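Local atomic coordinates of 14 kDa fatty acid-binding protein (Schistosoma mansoni, PDB entry 1VYG), a protein that binds long-chain fatty acids such as arachidonic and oleic acid inside a beta-barrel and may take part in their transport. Residues A[10-15]-A[38-43]; A[72-77]-A[96-101]; A[115-120]-A[128-133]. All blocks are in the same frame, centred on the assembly; numbering follows the deposited sequence.

Interaction 1: A[10-15]-A[38-43]; sequences WKLSES and VTPTVT
The indole of Trp10 meets Val42 at its edge: the carbonyl oxygen Val42 O lies in the ring plane, with Trp10 CD1 3.6 Å from Val42 O. Phe44 meets the same indole at a steep angle between the ring planes, and Trp10 NE1 is hydrogen-bonded to Phe6 O. In the backbone, Trp10 and Val42 form an antiparallel hydrogen-bonded pair, though both of its bonds are weak; the N-H...O angle from Trp10 N to Val42 O is only 115°. The next link is much straighter, Leu12 N reaching Pro40 O at 3.0 Å almost in line with the carbonyl bond. Here the side chains of Leu12 and Pro40 lie side by side: with CG anti to the backbone nitrogen, chi1 -179°, Leu12 lays its CD2 branch on the proline ring, Leu12 CD2 3.6 Å from Pro40 CD. On the face of the sheet opposite Trp10 and Val42, Lys11 and Thr41 form a non-hydrogen-bonded pair, and the aliphatic Lys11 CD passes 3.2 Å from Thr41 OG1. The contact shows how a barrel takes up the chain again after a helical excursion: helices 18-23 and 29-37 intervene before strand 41-47 pairs with strand 8-16, which is flanked on its other edge by strand 125-133, while strand 50-56 continues the sheet beyond 41-47.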
loop_
_atom_site.group_PDB
_atom_site.type_symbol
_atom_site.label_atom_id
_atom_site.label_comp_id
_atom_site.label_asym_id
_atom_site.label_seq_id
_atom_site.Cartn_x
_atom_site.Cartn_y
_atom_site.Cartn_z
ATOM N N TRP A 10 7.384 -2.237 -9.168
ATOM C CA TRP A 10 7.011 -3.454 -8.473
ATOM C C TRP A 10 5.660 -3.886 -8.990
ATOM O O TRP A 10 4.766 -3.078 -9.087
ATOM C CB TRP A 10 6.885 -3.197 -6.969
ATOM C CG TRP A 10 8.117 -2.687 -6.276
ATOM C CD1 TRP A 10 8.445 -1.379 -6.032
ATOM C CD2 TRP A 10 9.167 -3.469 -5.707
ATOM N NE1 TRP A 10 9.631 -1.309 -5.354
ATOM C CE2 TRP A 10 10.101 -2.573 -5.148
ATOM C CE3 TRP A 10 9.413 -4.840 -5.609
ATOM C CZ2 TRP A 10 11.241 -2.997 -4.507
ATOM C CZ3 TRP A 10 10.556 -5.259 -4.962
ATOM C CH2 TRP A 10 11.454 -4.342 -4.419
ATOM N N LYS A 11 5.512 -5.159 -9.332
ATOM C CA LYS A 11 4.227 -5.695 -9.785
ATOM C C LYS A 11 3.777 -6.703 -8.753
ATOM O O LYS A 11 4.585 -7.488 -8.281
ATOM C CB LYS A 11 4.363 -6.368 -11.148
ATOM C CG LYS A 11 3.020 -6.877 -11.766
ATOM C CD LYS A 11 2.716 -6.195 -13.114
ATOM C CE LYS A 11 1.874 -7.053 -14.058
ATOM N NZ LYS A 11 2.510 -7.192 -15.420
ATOM N N LEU A 12 2.495 -6.667 -8.395
ATOM C CA LEU A 12 1.896 -7.693 -7.550
ATOM C C LEU A 12 2.036 -9.049 -8.219
ATOM O O LEU A 12 1.847 -9.162 -9.423
ATOM C CB LEU A 12 0.417 -7.387 -7.311
ATOM C CG LEU A 12 -0.381 -8.338 -6.425
ATOM C CD1 LEU A 12 -0.074 -8.137 -4.979
ATOM C CD2 LEU A 12 -1.834 -8.121 -6.671
ATOM N N SER A 13 2.399 -10.063 -7.435
ATOM C CA SER A 13 2.490 -11.426 -7.916
ATOM C C SER A 13 1.632 -12.360 -7.108
ATOM O O SER A 13 1.055 -13.286 -7.661
ATOM C CB SER A 13 3.935 -11.924 -7.903
ATOM O OG SER A 13 4.534 -11.737 -6.642
ATOM N N GLU A 14 1.561 -12.166 -5.800
ATOM C CA GLU A 14 0.634 -12.960 -4.987
ATOM C C GLU A 14 -0.046 -12.162 -3.894
ATOM O O GLU A 14 0.519 -11.244 -3.324
ATOM C CB GLU A 14 1.313 -14.164 -4.360
ATOM C CG GLU A 14 2.753 -14.342 -4.758
ATOM C CD GLU A 14 3.467 -15.287 -3.838
ATOM O OE1 GLU A 14 4.637 -14.995 -3.478
ATOM O OE2 GLU A 14 2.831 -16.323 -3.491
ATOM N N SER A 15 -1.274 -12.560 -3.615
ATOM C CA SER A 15 -2.085 -11.927 -2.608
ATOM C C SER A 15 -2.748 -13.030 -1.789
ATOM O O SER A 15 -3.403 -13.885 -2.348
ATOM C CB SER A 15 -3.135 -11.058 -3.287
ATOM O OG SER A 15 -4.018 -10.480 -2.334
ATOM N N VAL A 38 -7.119 -7.698 -10.105
ATOM C CA VAL A 38 -6.056 -6.889 -10.699
ATOM C C VAL A 38 -4.733 -7.004 -9.960
ATOM O O VAL A 38 -4.681 -7.261 -8.758
ATOM C CB VAL A 38 -6.403 -5.395 -10.805
ATOM C CG1 VAL A 38 -7.827 -5.203 -11.300
ATOM C CG2 VAL A 38 -6.167 -4.686 -9.479
ATOM N N THR A 39 -3.671 -6.794 -10.725
ATOM C CA THR A 39 -2.309 -6.896 -10.249
ATOM C C THR A 39 -1.662 -5.532 -10.477
ATOM O O THR A 39 -1.137 -5.252 -11.545
ATOM C CB THR A 39 -1.562 -8.028 -10.994
ATOM O OG1 THR A 39 -1.634 -7.830 -12.407
ATOM C CG2 THR A 39 -2.275 -9.357 -10.812
ATOM N N PRO A 40 -1.721 -4.672 -9.472
ATOM C CA PRO A 40 -1.181 -3.335 -9.608
ATOM C C PRO A 40 0.323 -3.342 -9.741
ATOM O O PRO A 40 0.988 -4.319 -9.392
ATOM C CB PRO A 40 -1.576 -2.675 -8.286
ATOM C CG PRO A 40 -2.603 -3.490 -7.760
ATOM C CD PRO A 40 -2.264 -4.869 -8.120
ATOM N N THR A 41 0.831 -2.220 -10.232
ATOM C CA THR A 41 2.238 -1.968 -10.334
ATOM C C THR A 41 2.478 -0.711 -9.553
ATOM O O THR A 41 2.019 0.347 -9.937
ATOM C CB THR A 41 2.629 -1.794 -11.809
ATOM O OG1 THR A 41 2.457 -3.046 -12.485
ATOM C CG2 THR A 41 4.116 -1.517 -11.991
ATOM N N VAL A 42 3.174 -0.826 -8.434
ATOM C CA VAL A 42 3.515 0.353 -7.660
ATOM C C VAL A 42 4.969 0.757 -7.906
ATOM O O VAL A 42 5.846 -0.063 -8.083
ATOM C CB VAL A 42 3.155 0.223 -6.150
ATOM C CG1 VAL A 42 2.052 -0.805 -5.942
ATOM C CG2 VAL A 42 4.339 -0.125 -5.309
ATOM N N THR A 43 5.174 2.058 -7.945
ATOM C CA THR A 43 6.444 2.662 -8.225
ATOM C C THR A 43 6.733 3.520 -7.026
ATOM O O THR A 43 5.854 4.191 -6.537
ATOM C CB THR A 43 6.284 3.520 -9.495
ATOM O OG1 THR A 43 5.741 2.719 -10.559
ATOM C CG2 THR A 43 7.620 4.019 -10.027
#

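Interaction 2: A[72-77]-A[96-101]; sequences FDEKTS and QTQVDP. With ACD (arachidonic acid), chain B.
Glu74, Gln96 and Gln98 form a polar cluster inside the beta-barrel that encloses the fatty acid, and it joins two strands that share no backbone pairing. Strands 72-75 and 93-99 are not neighbours in the sheet; the short segments 72-75 and 96-99 run at 76° to each other, their axes 8.9 Å apart at closest, so the side chains do the bridging. Glu74, with CG anti to its backbone nitrogen (chi1 -169°) and the chain extended beyond, carries its carboxylate to the two amides. Gln98 reaches it from roughly a right angle, its amide plane turned 29° from the carboxylate, and donates a weak hydrogen bond from Gln98 NE2 to Glu74 OE1 at 3.3 Å. The same nitrogen, Gln98 NE2, is 2.9 Å from Glu74 OE2. Gln96 arrives from the opposite direction to Glu74, its amide turned well out of the carboxylate plane; Gln96 NE2 comes within 2.9 Å of Glu74 OE1, but the angle is too poor for a hydrogen bond. Glu74 OE1 is also held by Ser84 OG, while Gln96 OE1 accepts from Arg109, an experimentally established fatty-acid-binding residue. Gln96 is thereby a second-shell partner of the fatty-acid site. The methyl Thr76 CG2 lies against the other amide, 3.6 Å from Gln98 NE2. Further along, Ser77 CB touches the bound arachidonic acid near the far end of its chain, at C19, 3.3 Å away. Strand 81-88 lies between the two segments in the sheet, pairing with 72-75 on one edge and 93-99 on the other, and strand 104-112 follows beyond 93-99.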
loop_
_atom_site.group_PDB
_atom_site.type_symbol
_atom_site.label_atom_id
_atom_site.label_comp_id
_atom_site.label_asym_id
_atom_site.label_seq_id
_atom_site.Cartn_x
_atom_site.Cartn_y
_atom_site.Cartn_z
ATOM N N PHE A 72 -1.351 13.163 6.503
ATOM C CA PHE A 72 -1.735 13.642 5.177
ATOM C C PHE A 72 -2.997 12.936 4.690
ATOM O O PHE A 72 -3.176 11.742 4.893
ATOM C CB PHE A 72 -0.605 13.440 4.166
ATOM C CG PHE A 72 -0.386 11.997 3.743
ATOM C CD1 PHE A 72 0.494 11.185 4.434
ATOM C CD2 PHE A 72 -1.031 11.477 2.630
ATOM C CE1 PHE A 72 0.711 9.880 4.049
ATOM C CE2 PHE A 72 -0.814 10.159 2.224
ATOM C CZ PHE A 72 0.061 9.361 2.936
ATOM N N ASP A 73 -3.868 13.686 4.032
ATOM C CA ASP A 73 -5.149 13.152 3.602
ATOM C C ASP A 73 -4.913 12.389 2.331
ATOM O O ASP A 73 -3.999 12.683 1.571
ATOM C CB ASP A 73 -6.174 14.266 3.356
ATOM C CG ASP A 73 -6.731 14.856 4.635
ATOM O OD1 ASP A 73 -6.495 14.306 5.734
ATOM O OD2 ASP A 73 -7.448 15.874 4.626
ATOM N N GLU A 74 -5.765 11.416 2.097
ATOM C CA GLU A 74 -5.591 10.507 0.994
ATOM C C GLU A 74 -6.950 9.961 0.640
ATOM O O GLU A 74 -7.788 9.790 1.511
ATOM C CB GLU A 74 -4.656 9.385 1.434
ATOM C CG GLU A 74 -4.148 8.472 0.340
ATOM C CD GLU A 74 -3.800 7.113 0.891
ATOM O OE1 GLU A 74 -3.142 7.061 1.950
ATOM O OE2 GLU A 74 -4.205 6.101 0.279
ATOM N N LYS A 75 -7.177 9.743 -0.650
ATOM C CA LYS A 75 -8.331 8.993 -1.113
ATOM C C LYS A 75 -7.797 7.638 -1.536
ATOM O O LYS A 75 -6.856 7.556 -2.329
ATOM C CB LYS A 75 -9.032 9.722 -2.270
ATOM C CG LYS A 75 -10.539 9.365 -2.442
ATOM C CD LYS A 75 -11.425 10.608 -2.741
ATOM C CE LYS A 75 -12.374 10.392 -3.932
ATOM N NZ LYS A 75 -13.605 9.641 -3.524
ATOM N N THR A 76 -8.377 6.584 -0.966
ATOM C CA THR A 76 -7.975 5.217 -1.238
ATOM C C THR A 76 -8.605 4.821 -2.552
ATOM O O THR A 76 -9.509 5.514 -3.045
ATOM C CB THR A 76 -8.396 4.207 -0.091
ATOM O OG1 THR A 76 -9.816 4.069 -0.011
ATOM C CG2 THR A 76 -8.012 4.706 1.273
ATOM N N SER A 77 -8.125 3.706 -3.109
ATOM C CA SER A 77 -8.573 3.241 -4.418
ATOM C C SER A 77 -10.065 2.963 -4.426
ATOM O O SER A 77 -10.752 3.301 -5.364
ATOM C CB SER A 77 -7.806 1.995 -4.846
ATOM O OG SER A 77 -7.864 0.961 -3.871
ATOM N N GLN A 96 2.358 2.302 6.665
ATOM C CA GLN A 96 1.371 3.280 6.311
ATOM C C GLN A 96 0.124 2.913 7.054
ATOM O O GLN A 96 -0.507 1.906 6.733
ATOM C CB GLN A 96 1.117 3.258 4.800
ATOM C CG GLN A 96 -0.219 3.838 4.383
ATOM C CD GLN A 96 -0.282 4.168 2.917
ATOM O OE1 GLN A 96 0.387 3.537 2.100
ATOM N NE2 GLN A 96 -1.101 5.148 2.573
ATOM N N THR A 97 -0.255 3.731 8.030
ATOM C CA THR A 97 -1.509 3.510 8.736
ATOM C C THR A 97 -2.542 4.442 8.113
ATOM O O THR A 97 -2.232 5.559 7.744
ATOM C CB THR A 97 -1.361 3.669 10.277
ATOM O OG1 THR A 97 -1.692 4.992 10.669
ATOM C CG2 THR A 97 0.110 3.508 10.740
ATOM N N GLN A 98 -3.755 3.943 7.955
ATOM C CA GLN A 98 -4.792 4.611 7.198
ATOM C C GLN A 98 -5.992 4.653 8.111
ATOM O O GLN A 98 -6.556 3.605 8.455
ATOM C CB GLN A 98 -5.148 3.828 5.928
ATOM C CG GLN A 98 -4.315 4.205 4.734
ATOM C CD GLN A 98 -4.684 3.430 3.484
ATOM O OE1 GLN A 98 -4.997 2.250 3.548
ATOM N NE2 GLN A 98 -4.646 4.097 2.348
ATOM N N VAL A 99 -6.384 5.862 8.495
ATOM C CA VAL A 99 -7.471 6.024 9.437
ATOM C C VAL A 99 -8.666 6.624 8.738
ATOM O O VAL A 99 -8.622 7.735 8.237
ATOM C CB VAL A 99 -7.070 6.861 10.657
ATOM C CG1 VAL A 99 -8.247 6.980 11.622
ATOM C CG2 VAL A 99 -5.888 6.212 11.368
ATOM N N ASP A 100 -9.707 5.816 8.654
ATOM C CA ASP A 100 -11.049 6.287 8.387
ATOM C C ASP A 100 -11.881 6.043 9.671
ATOM O O ASP A 100 -11.373 5.450 10.638
ATOM C CB ASP A 100 -11.598 5.594 7.129
ATOM C CG ASP A 100 -12.019 4.173 7.375
ATOM O OD1 ASP A 100 -11.404 3.218 6.822
ATOM O OD2 ASP A 100 -12.986 3.928 8.097
ATOM N N PRO A 101 -13.119 6.534 9.724
ATOM C CA PRO A 101 -13.880 6.484 10.982
ATOM C C PRO A 101 -14.463 5.115 11.336
ATOM O O PRO A 101 -14.796 4.896 12.511
ATOM C CB PRO A 101 -14.990 7.537 10.771
ATOM C CG PRO A 101 -14.672 8.215 9.418
ATOM C CD PRO A 101 -13.876 7.210 8.652
HETATM C C1 ACD B . -0.778 -2.679 -1.616
HETATM C C2 ACD B . -1.621 -2.692 -0.370
HETATM C C3 ACD B . -2.730 -1.657 -0.534
HETATM C C4 ACD B . -4.001 -2.157 0.160
HETATM C C5 ACD B . -4.321 -1.321 1.393
HETATM C C6 ACD B . -5.561 -1.392 1.904
HETATM C C7 ACD B . -6.613 -2.291 1.286
HETATM C C8 ACD B . -7.823 -1.441 1.189
HETATM C C9 ACD B . -8.632 -1.329 0.139
HETATM C C10 ACD B . -8.501 -2.035 -1.174
HETATM C C11 ACD B . -9.896 -1.972 -1.741
HETATM C C12 ACD B . -10.218 -2.434 -2.935
HETATM C C13 ACD B . -9.198 -3.047 -3.838
HETATM C C14 ACD B . -9.248 -2.339 -5.183
HETATM C C15 ACD B . -8.225 -2.370 -6.046
HETATM C C16 ACD B . -6.944 -3.146 -5.782
HETATM C C17 ACD B . -5.751 -2.209 -5.675
HETATM C C18 ACD B . -5.597 -1.388 -6.952
HETATM C C19 ACD B . -5.767 0.085 -6.607
HETATM C C20 ACD B . -5.700 0.997 -7.834
HETATM O O1 ACD B . -0.108 -1.696 -1.946
HETATM O O2 ACD B . -0.803 -3.775 -2.364
#

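Interaction 3: A[115-120]-A[128-133]; sequences TMKTTV and IRNYKR. With ACD (arachidonic acid), chain B.
One carboxylate oxygen of arachidonic acid, O2, is gripped from two directions by strand 125-133. Arg129 NE donates to ACD O2 at 3.1 Å with an N-H...O angle of 160°, and the oxygen lies at the edge of the guanidinium, near its plane. Tyr131 OH also donates to O2, which lies in the plane of the phenol ring; Tyr131 OH to ACD O2 is modelled at 2.4 Å, so short that the exact length is doubtful at this resolution. A bend at chi3 of Arg129 (78°) turns the guanidinium toward the acid; Ser15 OG holds its NH2, Phe18 makes a cation-pi contact, and Arg109 supplies a third hydrogen bond to the ligand. Such an arginine and tyrosine set receiving the fatty-acid carboxylate is a recurring feature of this barrel family, and here Arg129 and Tyr131 are established binding residues. They project from one face of a beta hairpin, strands 115-122 and 125-133. Its hydrogen-bonded pairs are Met116 with Tyr131 and Thr118 with Arg129, the latter joined by reciprocal bonds, Thr118 N to Arg129 O and Arg129 N to Thr118 O, each 2.6 Å. Met116 lies alongside Tyr131 and bends at chi3 to bring its methyl over one face of the ring, Met116 CE standing 4.2 Å from the ring centroid in a CH-pi contact. Thr118 sends CG2 to the acid, 3.5 Å from ACD C2, and Val120 CG1 packs 3.8 Å from ACD C6. On the reverse face Ile128 pairs with Thr119, and its branch CG2 reaches diagonally across to the aliphatic part of Lys117, Ile128 CG2 lying 3.5 Å from Lys117 CG.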
loop_
_atom_site.group_PDB
_atom_site.type_symbol
_atom_site.label_atom_id
_atom_site.label_comp_id
_atom_site.label_asym_id
_atom_site.label_seq_id
_atom_site.Cartn_x
_atom_site.Cartn_y
_atom_site.Cartn_z
ATOM N N THR A 115 11.578 -9.126 -3.549
ATOM C CA THR A 115 10.257 -9.124 -3.004
ATOM C C THR A 115 9.982 -7.889 -2.127
ATOM O O THR A 115 10.787 -7.483 -1.293
ATOM C CB THR A 115 10.048 -10.421 -2.199
ATOM O OG1 THR A 115 10.279 -11.550 -3.056
ATOM C CG2 THR A 115 8.573 -10.563 -1.739
ATOM N N MET A 116 8.829 -7.278 -2.345
ATOM C CA MET A 116 8.300 -6.358 -1.365
ATOM C C MET A 116 7.119 -7.088 -0.870
ATOM O O MET A 116 6.277 -7.475 -1.670
ATOM C CB MET A 116 7.873 -5.045 -1.985
ATOM C CG MET A 116 7.092 -4.148 -1.025
ATOM S SD MET A 116 7.003 -2.539 -1.708
ATOM C CE MET A 116 5.502 -2.761 -2.833
ATOM N N LYS A 117 7.080 -7.319 0.433
ATOM C CA LYS A 117 5.939 -7.918 1.069
ATOM C C LYS A 117 5.139 -6.791 1.655
ATOM O O LYS A 117 5.647 -5.991 2.413
ATOM C CB LYS A 117 6.353 -8.895 2.166
ATOM C CG LYS A 117 5.148 -9.607 2.815
ATOM C CD LYS A 117 5.518 -10.693 3.859
ATOM C CE LYS A 117 6.507 -10.209 4.906
ATOM N NZ LYS A 117 6.255 -10.866 6.204
ATOM N N THR A 118 3.876 -6.753 1.295
ATOM C CA THR A 118 2.934 -5.784 1.806
ATOM C C THR A 118 2.003 -6.541 2.718
ATOM O O THR A 118 1.232 -7.349 2.260
ATOM C CB THR A 118 2.145 -5.156 0.669
ATOM O OG1 THR A 118 3.009 -4.314 -0.104
ATOM C CG2 THR A 118 1.065 -4.215 1.204
ATOM N N THR A 119 2.117 -6.302 4.018
ATOM C CA THR A 119 1.208 -6.863 4.986
ATOM C C THR A 119 0.124 -5.837 5.228
ATOM O O THR A 119 0.425 -4.699 5.465
ATOM C CB THR A 119 1.963 -7.160 6.272
ATOM O OG1 THR A 119 3.146 -7.919 5.971
ATOM C CG2 THR A 119 1.153 -8.036 7.171
ATOM N N VAL A 120 -1.142 -6.240 5.140
ATOM C CA VAL A 120 -2.239 -5.317 5.400
ATOM C C VAL A 120 -3.115 -5.830 6.549
ATOM O O VAL A 120 -3.600 -6.940 6.518
ATOM C CB VAL A 120 -3.074 -5.046 4.143
ATOM C CG1 VAL A 120 -3.989 -3.874 4.383
ATOM C CG2 VAL A 120 -2.164 -4.754 2.954
ATOM N N ILE A 128 -1.472 -10.577 3.074
ATOM C CA ILE A 128 -0.095 -10.370 2.694
ATOM C C ILE A 128 -0.084 -10.333 1.195
ATOM O O ILE A 128 -0.688 -11.168 0.544
ATOM C CB ILE A 128 0.804 -11.503 3.229
ATOM C CG1 ILE A 128 0.888 -11.394 4.764
ATOM C CG2 ILE A 128 2.190 -11.433 2.568
ATOM C CD1 ILE A 128 1.604 -12.506 5.438
ATOM N N ARG A 129 0.617 -9.349 0.660
ATOM C CA ARG A 129 0.697 -9.154 -0.764
ATOM C C ARG A 129 2.141 -9.014 -1.150
ATOM O O ARG A 129 2.830 -8.146 -0.671
ATOM C CB ARG A 129 -0.119 -7.934 -1.158
ATOM C CG ARG A 129 -1.573 -8.319 -1.345
ATOM C CD ARG A 129 -2.549 -7.230 -1.087
ATOM N NE ARG A 129 -2.631 -6.285 -2.198
ATOM C CZ ARG A 129 -3.243 -6.516 -3.352
ATOM N NH1 ARG A 129 -3.262 -5.568 -4.271
ATOM N NH2 ARG A 129 -3.829 -7.679 -3.605
ATOM N N ASN A 130 2.597 -9.910 -2.003
ATOM C CA ASN A 130 3.944 -9.861 -2.506
ATOM C C ASN A 130 4.028 -9.207 -3.873
ATOM O O ASN A 130 3.207 -9.443 -4.733
ATOM C CB ASN A 130 4.503 -11.248 -2.539
ATOM C CG ASN A 130 4.811 -11.753 -1.173
ATOM O OD1 ASN A 130 4.568 -12.911 -0.861
ATOM N ND2 ASN A 130 5.353 -10.890 -0.338
ATOM N N TYR A 131 5.015 -8.336 -4.029
ATOM C CA TYR A 131 5.319 -7.698 -5.278
ATOM C C TYR A 131 6.711 -8.168 -5.740
ATOM O O TYR A 131 7.648 -8.167 -4.977
ATOM C CB TYR A 131 5.274 -6.175 -5.098
ATOM C CG TYR A 131 3.871 -5.604 -4.942
ATOM C CD1 TYR A 131 3.265 -4.925 -5.982
ATOM C CD2 TYR A 131 3.160 -5.731 -3.749
ATOM C CE1 TYR A 131 1.996 -4.388 -5.856
ATOM C CE2 TYR A 131 1.891 -5.198 -3.611
ATOM C CZ TYR A 131 1.312 -4.536 -4.678
ATOM O OH TYR A 131 0.062 -4.006 -4.590
ATOM N N LYS A 132 6.818 -8.613 -6.989
ATOM C CA LYS A 132 8.105 -8.877 -7.609
ATOM C C LYS A 132 8.605 -7.577 -8.238
ATOM O O LYS A 132 7.878 -6.876 -8.938
ATOM C CB LYS A 132 8.006 -9.970 -8.675
ATOM C CG LYS A 132 7.748 -11.371 -8.131
ATOM C CD LYS A 132 7.862 -12.452 -9.252
ATOM C CE LYS A 132 9.338 -12.776 -9.578
ATOM N NZ LYS A 132 9.492 -13.747 -10.708
ATOM N N ARG A 133 9.868 -7.288 -7.981
ATOM C CA ARG A 133 10.550 -6.123 -8.498
ATOM C C ARG A 133 10.583 -6.194 -10.019
ATOM O O ARG A 133 10.850 -7.244 -10.577
ATOM C CB ARG A 133 11.960 -6.163 -7.937
ATOM C CG ARG A 133 12.796 -4.971 -8.159
ATOM C CD ARG A 133 14.010 -4.970 -7.267
ATOM N NE ARG A 133 14.247 -3.608 -6.825
ATOM C CZ ARG A 133 14.664 -3.253 -5.621
ATOM N NH1 ARG A 133 14.812 -1.961 -5.369
ATOM N NH2 ARG A 133 14.931 -4.151 -4.673
HETATM C C1 ACD B . -0.778 -2.679 -1.616
HETATM C C2 ACD B . -1.621 -2.692 -0.370
HETATM C C3 ACD B . -2.730 -1.657 -0.534
HETATM C C4 ACD B . -4.001 -2.157 0.160
HETATM C C5 ACD B . -4.321 -1.321 1.393
HETATM C C6 ACD B . -5.561 -1.392 1.904
HETATM C C7 ACD B . -6.613 -2.291 1.286
HETATM C C8 ACD B . -7.823 -1.441 1.189
HETATM C C9 ACD B . -8.632 -1.329 0.139
HETATM C C10 ACD B . -8.501 -2.035 -1.174
HETATM C C11 ACD B . -9.896 -1.972 -1.741
HETATM C C12 ACD B . -10.218 -2.434 -2.935
HETATM C C13 ACD B . -9.198 -3.047 -3.838
HETATM C C14 ACD B . -9.248 -2.339 -5.183
HETATM C C15 ACD B . -8.225 -2.370 -6.046
HETATM C C16 ACD B . -6.944 -3.146 -5.782
HETATM C C17 ACD B . -5.751 -2.209 -5.675
HETATM C C18 ACD B . -5.597 -1.388 -6.952
HETATM C C19 ACD B . -5.767 0.085 -6.607
HETATM C C20 ACD B . -5.700 0.997 -7.834
HETATM O O1 ACD B . -0.108 -1.696 -1.946
HETATM O O2 ACD B . -0.803 -3.775 -2.364
#

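Along the chain the three contacts follow in series, and all of them belong to one antiparallel sheet. Interactions 1 and 3 are close, their centres about 8 Å apart, and they touch where strands 8-16 and 125-133 run as neighbours: Glu14 O meets Asn130 N and Lys11 O meets Lys132 N in probable backbone hydrogen bonds. Interaction 2 sits on the opposite side of the chain's centre, about 20 Å from interaction 1 and about 19 Å from interaction 3, centre to centre. Interactions 2 and 3 both reach the arachidonic acid, one near its tail and the other at its carboxylate, and Pro40 of interaction 1 touches it as well, so well-separated parts of the barrel wall contact a single ligand.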